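PDB 6WPX: BlEst2 from Bacillus licheniformis, which probably hydrolyses ester bonds as a lipase or esterase, and in its propeptide form carries a C-terminal domain with autoinhibitory effects. Local coordinates for residues 295-300 / 371-376; 138-143 / 201-206; 307-312 / 362-367. One frame throughout, in Å; residues are numbered along the deposited sequence.

Interaction 1: residues 295-300 / 371-376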
# COMPACT_ATOMS: atom_id res chain seq x y z
N GLY A 295 9.96 1.73 17.78
CA GLY A 295 11.19 1.99 18.50
C GLY A 295 12.17 0.87 18.28
O GLY A 295 12.08 0.14 17.29
N GLU A 296 13.08 0.73 19.21
CA GLU A 296 14.09 -0.30 19.22
C GLU A 296 14.00 -1.00 20.55
O GLU A 296 13.58 -0.40 21.55
CB GLU A 296 15.48 0.32 19.04
CG GLU A 296 15.76 0.66 17.58
CD GLU A 296 17.05 1.43 17.29
OE1 GLU A 296 17.64 2.01 18.23
OE2 GLU A 296 17.45 1.46 16.11
N ASN A 297 14.34 -2.29 20.55
CA ASN A 297 14.32 -3.11 21.73
C ASN A 297 15.57 -3.98 21.77
O ASN A 297 15.82 -4.76 20.85
CB ASN A 297 13.05 -3.97 21.74
CG ASN A 297 12.96 -4.95 22.89
OD1 ASN A 297 13.50 -4.72 23.97
ND2 ASN A 297 12.25 -6.03 22.68
N HIS A 298 16.35 -3.84 22.83
CA HIS A 298 17.59 -4.60 23.01
C HIS A 298 17.41 -5.74 24.04
O HIS A 298 18.36 -6.46 24.31
CB HIS A 298 18.73 -3.67 23.43
CG HIS A 298 19.15 -2.72 22.35
ND1 HIS A 298 18.40 -1.59 22.05
CD2 HIS A 298 20.23 -2.76 21.54
CE1 HIS A 298 19.05 -0.98 21.08
NE2 HIS A 298 20.16 -1.64 20.74
N GLY A 299 16.21 -5.87 24.60
CA GLY A 299 15.90 -6.91 25.58
C GLY A 299 14.40 -7.06 25.77
O GLY A 299 13.74 -7.72 24.97
N LEU A 300 13.87 -6.42 26.80
CA LEU A 300 12.45 -6.43 27.07
C LEU A 300 11.87 -5.06 26.74
O LEU A 300 12.37 -4.03 27.22
CB LEU A 300 12.17 -6.79 28.54
CG LEU A 300 10.70 -6.63 29.01
CD1 LEU A 300 9.79 -7.67 28.37
CD2 LEU A 300 10.60 -6.69 30.53
N SER A 371 7.69 -7.68 24.26
CA SER A 371 8.58 -8.38 23.33
C SER A 371 9.90 -8.60 24.05
O SER A 371 10.51 -7.64 24.53
CB SER A 371 8.81 -7.56 22.07
OG SER A 371 9.66 -8.25 21.17
N SER A 372 10.30 -9.86 24.18
CA SER A 372 11.56 -10.23 24.81
C SER A 372 12.45 -10.78 23.72
O SER A 372 12.08 -11.71 23.03
CB SER A 372 11.34 -11.27 25.92
OG SER A 372 12.54 -11.52 26.63
N VAL A 373 13.59 -10.13 23.51
CA VAL A 373 14.54 -10.50 22.46
C VAL A 373 15.93 -10.77 23.03
O VAL A 373 16.29 -10.21 24.06
CB VAL A 373 14.59 -9.44 21.32
CG1 VAL A 373 13.28 -9.38 20.53
CG2 VAL A 373 14.97 -8.06 21.84
N LYS A 374 16.71 -11.57 22.31
CA LYS A 374 18.13 -11.89 22.66
C LYS A 374 19.03 -11.09 21.72
O LYS A 374 20.16 -10.79 22.09
CB LYS A 374 18.40 -13.38 22.46
N GLN A 375 18.49 -10.79 20.54
CA GLN A 375 19.13 -10.01 19.46
C GLN A 375 18.33 -8.71 19.31
O GLN A 375 17.13 -8.76 19.41
CB GLN A 375 19.06 -10.84 18.19
CG GLN A 375 19.39 -10.08 16.91
CD GLN A 375 19.64 -11.06 15.78
OE1 GLN A 375 20.68 -11.72 15.74
NE2 GLN A 375 18.69 -11.15 14.86
N LYS A 376 19.04 -7.62 19.07
CA LYS A 376 18.54 -6.24 18.90
C LYS A 376 17.43 -6.20 17.84
O LYS A 376 17.55 -6.87 16.80
CB LYS A 376 19.74 -5.37 18.52
CG LYS A 376 19.51 -3.87 18.45
CD LYS A 376 20.73 -3.13 18.00
CE LYS A 376 22.01 -3.68 18.61
NZ LYS A 376 23.23 -3.29 17.87
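Asn-297 and Val-373 carry the hydrogen bonds that tie 295-300 to 371-376. The amide ND2 of Asn-297 donates to Ser-371 O at 3.0 Å, approaching from above the plane of that carbonyl. Val-373 N gives a straighter bond (162°) to Gly-299 O at 2.8 Å. The same Asn-297 side chain folds back on its own strand end: OD1 accepts from Gly-299 N at 3.0 Å, an Asx turn, so the amide is held from both its ends. Flanking these bonds, Ser-372 CA and Leu-300 CA make CA-H...O contacts with Gly-299 O and Ser-371 O.

Two van der Waals contacts set aliphatic carbons against polar groups. The CG2 methyl of Val-373, placed between its backbone N and carbonyl carbon (CG1 at chi1 -67°), lies against the Asn-297 amide, 3.5 Å from ND2. On the outer side, the methylenes of Lys-376 run alongside the imidazole of His-298, with CD 3.2 Å from NE2.

Glu-377 binds both Asn-297 ND2 and Ser-371 OG. The contact thus lies where strand 290-297 of one antiparallel sheet turns into 300-307 of another, next to the passage from 365-372 to 377-386.

Interaction 2: residues 138-143 / 201-206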
# COMPACT_ATOMS: atom_id res chain seq x y z
N VAL A 138 1.74 1.38 -27.60
CA VAL A 138 0.79 0.64 -26.77
C VAL A 138 -0.64 0.90 -27.17
O VAL A 138 -1.03 2.05 -27.33
CB VAL A 138 1.04 0.95 -25.25
CG1 VAL A 138 0.02 0.26 -24.34
CG2 VAL A 138 2.47 0.58 -24.84
N GLU A 139 -1.43 -0.18 -27.26
CA GLU A 139 -2.85 -0.12 -27.62
C GLU A 139 -3.71 0.07 -26.37
O GLU A 139 -4.68 0.82 -26.39
CB GLU A 139 -3.23 -1.39 -28.41
CG GLU A 139 -4.59 -1.33 -29.11
CD GLU A 139 -5.70 -2.00 -28.32
OE1 GLU A 139 -5.43 -3.03 -27.66
OE2 GLU A 139 -6.84 -1.50 -28.35
N ARG A 140 -3.34 -0.61 -25.26
CA ARG A 140 -4.09 -0.54 -24.03
C ARG A 140 -3.27 -1.01 -22.85
O ARG A 140 -2.25 -1.69 -23.02
CB ARG A 140 -5.43 -1.33 -24.12
CG ARG A 140 -5.26 -2.85 -24.25
CD ARG A 140 -6.60 -3.56 -24.38
NE ARG A 140 -7.32 -3.13 -25.58
CZ ARG A 140 -8.61 -3.35 -25.79
NH1 ARG A 140 -9.34 -4.02 -24.88
NH2 ARG A 140 -9.19 -2.94 -26.91
N VAL A 141 -3.74 -0.66 -21.67
CA VAL A 141 -3.12 -1.02 -20.40
C VAL A 141 -4.16 -1.66 -19.48
O VAL A 141 -5.22 -1.09 -19.22
CB VAL A 141 -2.46 0.21 -19.74
CG1 VAL A 141 -1.77 -0.16 -18.42
CG2 VAL A 141 -1.48 0.89 -20.69
N ILE A 142 -3.80 -2.82 -18.92
CA ILE A 142 -4.56 -3.52 -17.90
C ILE A 142 -3.67 -3.53 -16.64
O ILE A 142 -2.54 -4.00 -16.68
CB ILE A 142 -4.97 -4.93 -18.36
CG1 ILE A 142 -5.83 -4.86 -19.64
CG2 ILE A 142 -5.65 -5.72 -17.20
CD1 ILE A 142 -5.75 -6.07 -20.48
N THR A 143 -4.17 -2.99 -15.55
CA THR A 143 -3.42 -2.95 -14.30
C THR A 143 -4.04 -3.95 -13.32
O THR A 143 -5.25 -4.03 -13.22
CB THR A 143 -3.28 -1.54 -13.73
OG1 THR A 143 -4.51 -1.11 -13.15
CG2 THR A 143 -2.75 -0.53 -14.75
N LYS A 201 -6.52 3.39 -23.71
CA LYS A 201 -7.60 2.83 -22.89
C LYS A 201 -6.97 2.09 -21.71
O LYS A 201 -6.05 1.36 -21.89
CB LYS A 201 -8.47 1.87 -23.70
CG LYS A 201 -9.67 1.37 -22.93
CD LYS A 201 -10.68 2.45 -22.62
CE LYS A 201 -11.73 2.06 -21.59
NZ LYS A 201 -11.42 0.80 -20.90
N TYR A 202 -7.55 2.28 -20.56
CA TYR A 202 -7.15 1.68 -19.28
C TYR A 202 -8.22 0.78 -18.72
O TYR A 202 -9.41 1.08 -18.79
CB TYR A 202 -6.82 2.75 -18.23
CG TYR A 202 -5.56 3.51 -18.57
CD1 TYR A 202 -4.32 3.06 -18.16
CD2 TYR A 202 -5.62 4.67 -19.34
CE1 TYR A 202 -3.15 3.72 -18.53
CE2 TYR A 202 -4.46 5.36 -19.70
CZ TYR A 202 -3.23 4.88 -19.29
OH TYR A 202 -2.09 5.56 -19.63
N PHE A 203 -7.76 -0.33 -18.12
CA PHE A 203 -8.57 -1.32 -17.41
C PHE A 203 -7.90 -1.59 -16.10
O PHE A 203 -6.67 -1.72 -16.04
CB PHE A 203 -8.64 -2.64 -18.18
CG PHE A 203 -9.40 -2.58 -19.48
CD1 PHE A 203 -8.79 -2.13 -20.64
CD2 PHE A 203 -10.73 -2.99 -19.54
CE1 PHE A 203 -9.49 -2.09 -21.85
CE2 PHE A 203 -11.43 -2.96 -20.75
CZ PHE A 203 -10.81 -2.51 -21.89
N THR A 204 -8.68 -1.71 -15.04
CA THR A 204 -8.10 -2.03 -13.74
C THR A 204 -8.76 -3.24 -13.17
O THR A 204 -9.97 -3.42 -13.31
CB THR A 204 -8.16 -0.86 -12.73
OG1 THR A 204 -9.50 -0.68 -12.31
CG2 THR A 204 -7.56 0.46 -13.27
N LEU A 205 -7.96 -4.09 -12.56
CA LEU A 205 -8.40 -5.26 -11.82
C LEU A 205 -7.94 -5.01 -10.39
O LEU A 205 -6.88 -4.41 -10.17
CB LEU A 205 -7.80 -6.57 -12.33
CG LEU A 205 -8.65 -7.34 -13.36
CD1 LEU A 205 -8.70 -6.57 -14.68
CD2 LEU A 205 -8.06 -8.74 -13.61
N ALA A 206 -8.74 -5.45 -9.44
CA ALA A 206 -8.39 -5.34 -8.02
C ALA A 206 -8.92 -6.55 -7.30
O ALA A 206 -9.93 -7.13 -7.71
CB ALA A 206 -8.98 -4.06 -7.42
O HOH W 1 -5.42 -2.02 -10.59
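Arg-140 reaches the ring of Phe-203 because its CG stands between the backbone N and the carbonyl carbon (chi1 67°) and its chain bends again farther out. Phe-203 has CG anti to its carbonyl carbon (chi1 -68°), which sends the ring slanting back along its strand toward the guanidinium. NH1 comes within 3.6 Å of CE1, and the two planes are only 15° apart. Lys-201 NZ lies above one face of the same ring, offset to its rim, while bonding Tyr-202 O and Thr-245.

The guanidinium is fixed by more than the ring. NE and NH2 grip Glu-139 side-on, NE to OE1 at 2.8 Å and NH2 to OE2 at 3.1 Å, the latter on the syn lone pair; NH1 bonds the carbonyls of Leu-270 and Ile-273. A leucine in its place would probably leave the Glu-139 carboxylate without its charged mate and those carbonyls without their donor.

Ile-142 CG1 packs on Phe-203 CB at 3.9 Å, beside Arg-140. On the other face Val-141 CB meets Tyr-202 CD1 at 3.8 Å, and Thr-143 OG1 lies 3.4 Å from Thr-204 CG2. That hydroxyl also bonds His-148 and shares a water with Leu-205 O.

Between the backbones, Val-141 N to Lys-201 O, Phe-203 N to Val-141 O, Thr-143 N to Phe-203 O and Leu-205 N to Thr-143 O alternate as a parallel ladder, the last at 2.8 Å. Strand 113-118 lies on the far side of 138-144, and helix 121-131 packs over Val-141 and Tyr-202. The two strands are neighbours in a mixed seven-stranded sheet of order 1-3-2-4-5-6-7, with 34-36 antiparallel, consistent with an alpha/beta-hydrolase fold.

Interaction 3: residues 307-312 / 362-367; sequences VEKGVK and PAAGTW
Val-307 and Gly-365 form a hydrogen-bonded antiparallel pair, with Val-307 N to Gly-365 O and Gly-365 N to Val-307 O both at 2.8 Å. The second bond lies in the plane of the Val-307 carbonyl. Gly-365 has backbone angles (phi 133°) at which a CB would collide with the preceding carbonyl oxygen.

Apolar packing surrounds the pair. Val-307 CG2, anti to its carbonyl carbon, presses on Trp-367 CD1 at 3.4 Å, while CG1 meets Pro-362 CG at 3.9 Å. The same proline carbon also takes Val-311 CG1, at 3.7 Å and at roughly a right angle, so both valines bear on the same side of CG. More openly, Lys-309 CG rests on Ala-364 CB.

The indole is held in its own plane: NE1 donates to Ala-363 O at 2.7 Å and almost straight (173°), which fixes the rotation of the ring against Val-307. A water links Val-311 O and Pro-362 O, each at 2.8 Å, and bridges the two loops.

Glu-308 turns away to Ser-387 and Arg-465. The segments include parts of the crossings between two antiparallel sheets, 300-307 to 313-320 and 353-360 to 365-372, a connection consistent with a beta-sandwich.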
# COMPACT_ATOMS: atom_id res chain seq x y z
N VAL A 307 -7.92 -0.19 25.72
CA VAL A 307 -8.97 -0.81 24.92
C VAL A 307 -10.22 -0.28 25.59
O VAL A 307 -10.46 -0.57 26.76
CB VAL A 307 -8.94 -2.35 24.87
CG1 VAL A 307 -10.23 -2.90 24.22
CG2 VAL A 307 -7.71 -2.85 24.10
N GLU A 308 -10.99 0.54 24.87
CA GLU A 308 -12.23 1.10 25.39
C GLU A 308 -13.31 -0.00 25.54
O GLU A 308 -13.15 -1.12 25.05
CB GLU A 308 -12.70 2.27 24.50
CG GLU A 308 -13.21 1.87 23.12
CD GLU A 308 -12.16 1.76 22.02
OE1 GLU A 308 -10.94 1.77 22.32
OE2 GLU A 308 -12.58 1.63 20.84
N LYS A 309 -14.41 0.32 26.21
CA LYS A 309 -15.55 -0.59 26.36
C LYS A 309 -16.22 -0.72 24.99
O LYS A 309 -16.17 0.22 24.21
CB LYS A 309 -16.58 -0.04 27.38
CG LYS A 309 -16.11 -0.05 28.83
CD LYS A 309 -17.19 0.44 29.79
CE LYS A 309 -16.60 0.87 31.11
NZ LYS A 309 -17.64 1.45 32.01
N GLY A 310 -16.85 -1.87 24.73
CA GLY A 310 -17.60 -2.10 23.50
C GLY A 310 -16.80 -2.43 22.25
O GLY A 310 -17.32 -2.30 21.13
N VAL A 311 -15.56 -2.90 22.41
CA VAL A 311 -14.74 -3.26 21.25
C VAL A 311 -15.13 -4.67 20.82
O VAL A 311 -15.12 -5.59 21.65
CB VAL A 311 -13.21 -3.08 21.49
CG1 VAL A 311 -12.39 -3.58 20.31
CG2 VAL A 311 -12.88 -1.63 21.78
N LYS A 312 -15.46 -4.85 19.54
CA LYS A 312 -15.86 -6.13 18.98
C LYS A 312 -14.64 -7.03 18.75
O LYS A 312 -14.72 -8.24 18.94
CB LYS A 312 -16.64 -5.91 17.68
CG LYS A 312 -17.43 -7.12 17.19
CD LYS A 312 -18.65 -7.44 18.06
CE LYS A 312 -19.53 -8.48 17.42
NZ LYS A 312 -20.36 -7.91 16.33
N PRO A 362 -12.49 -7.97 23.32
CA PRO A 362 -11.46 -7.78 24.35
C PRO A 362 -11.98 -7.01 25.56
O PRO A 362 -12.78 -6.10 25.39
CB PRO A 362 -10.38 -7.00 23.61
CG PRO A 362 -11.09 -6.27 22.54
CD PRO A 362 -12.16 -7.22 22.09
N ALA A 363 -11.52 -7.40 26.76
CA ALA A 363 -11.89 -6.74 28.01
C ALA A 363 -11.39 -5.28 27.96
O ALA A 363 -10.30 -5.02 27.44
CB ALA A 363 -11.27 -7.47 29.19
N ALA A 364 -12.21 -4.34 28.43
CA ALA A 364 -11.84 -2.92 28.44
C ALA A 364 -10.82 -2.69 29.51
O ALA A 364 -10.86 -3.34 30.55
CB ALA A 364 -13.06 -2.06 28.70
N GLY A 365 -9.92 -1.75 29.25
CA GLY A 365 -8.87 -1.41 30.19
C GLY A 365 -7.51 -1.33 29.53
O GLY A 365 -7.42 -1.22 28.30
N THR A 366 -6.46 -1.34 30.35
CA THR A 366 -5.10 -1.23 29.87
C THR A 366 -4.52 -2.61 29.61
O THR A 366 -4.30 -3.40 30.54
CB THR A 366 -4.21 -0.46 30.88
OG1 THR A 366 -4.88 0.74 31.27
CG2 THR A 366 -2.82 -0.14 30.31
N TRP A 367 -4.25 -2.87 28.35
CA TRP A 367 -3.59 -4.09 27.90
C TRP A 367 -2.13 -3.74 27.78
O TRP A 367 -1.78 -2.57 27.77
CB TRP A 367 -4.10 -4.50 26.52
CG TRP A 367 -5.46 -5.10 26.53
CD1 TRP A 367 -6.62 -4.50 26.91
CD2 TRP A 367 -5.80 -6.45 26.19
NE1 TRP A 367 -7.67 -5.38 26.79
CE2 TRP A 367 -7.19 -6.58 26.34
CE3 TRP A 367 -5.06 -7.54 25.70
CZ2 TRP A 367 -7.86 -7.78 26.08
CZ3 TRP A 367 -5.73 -8.72 25.41
CH2 TRP A 367 -7.12 -8.84 25.61
O HOH W 2 -14.00 -3.93 24.98
O HOH W 3 -15.43 -6.23 24.38

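In the fold
Interactions 1 and 3 belong to one antiparallel unit in the C-terminal half of the chain. They sit at the two ends of the strand pair 300-307 and 365-372, their centres about 27 Å apart, and 307-312/362-367 is nested inside the chain loop closed by 295-300/371-376. At each end two connections of the chain pass between the same two sheets. Interaction 2 closes earlier in the sequence and lies in the alpha/beta domain, on the opposite side of the chain's centre. Its centre is about 46 Å from that of interaction 1 and 45 Å from that of interaction 3. It touches neither: its nearest atoms are about 32 Å from interaction 1 and about 26 Å from interaction 3.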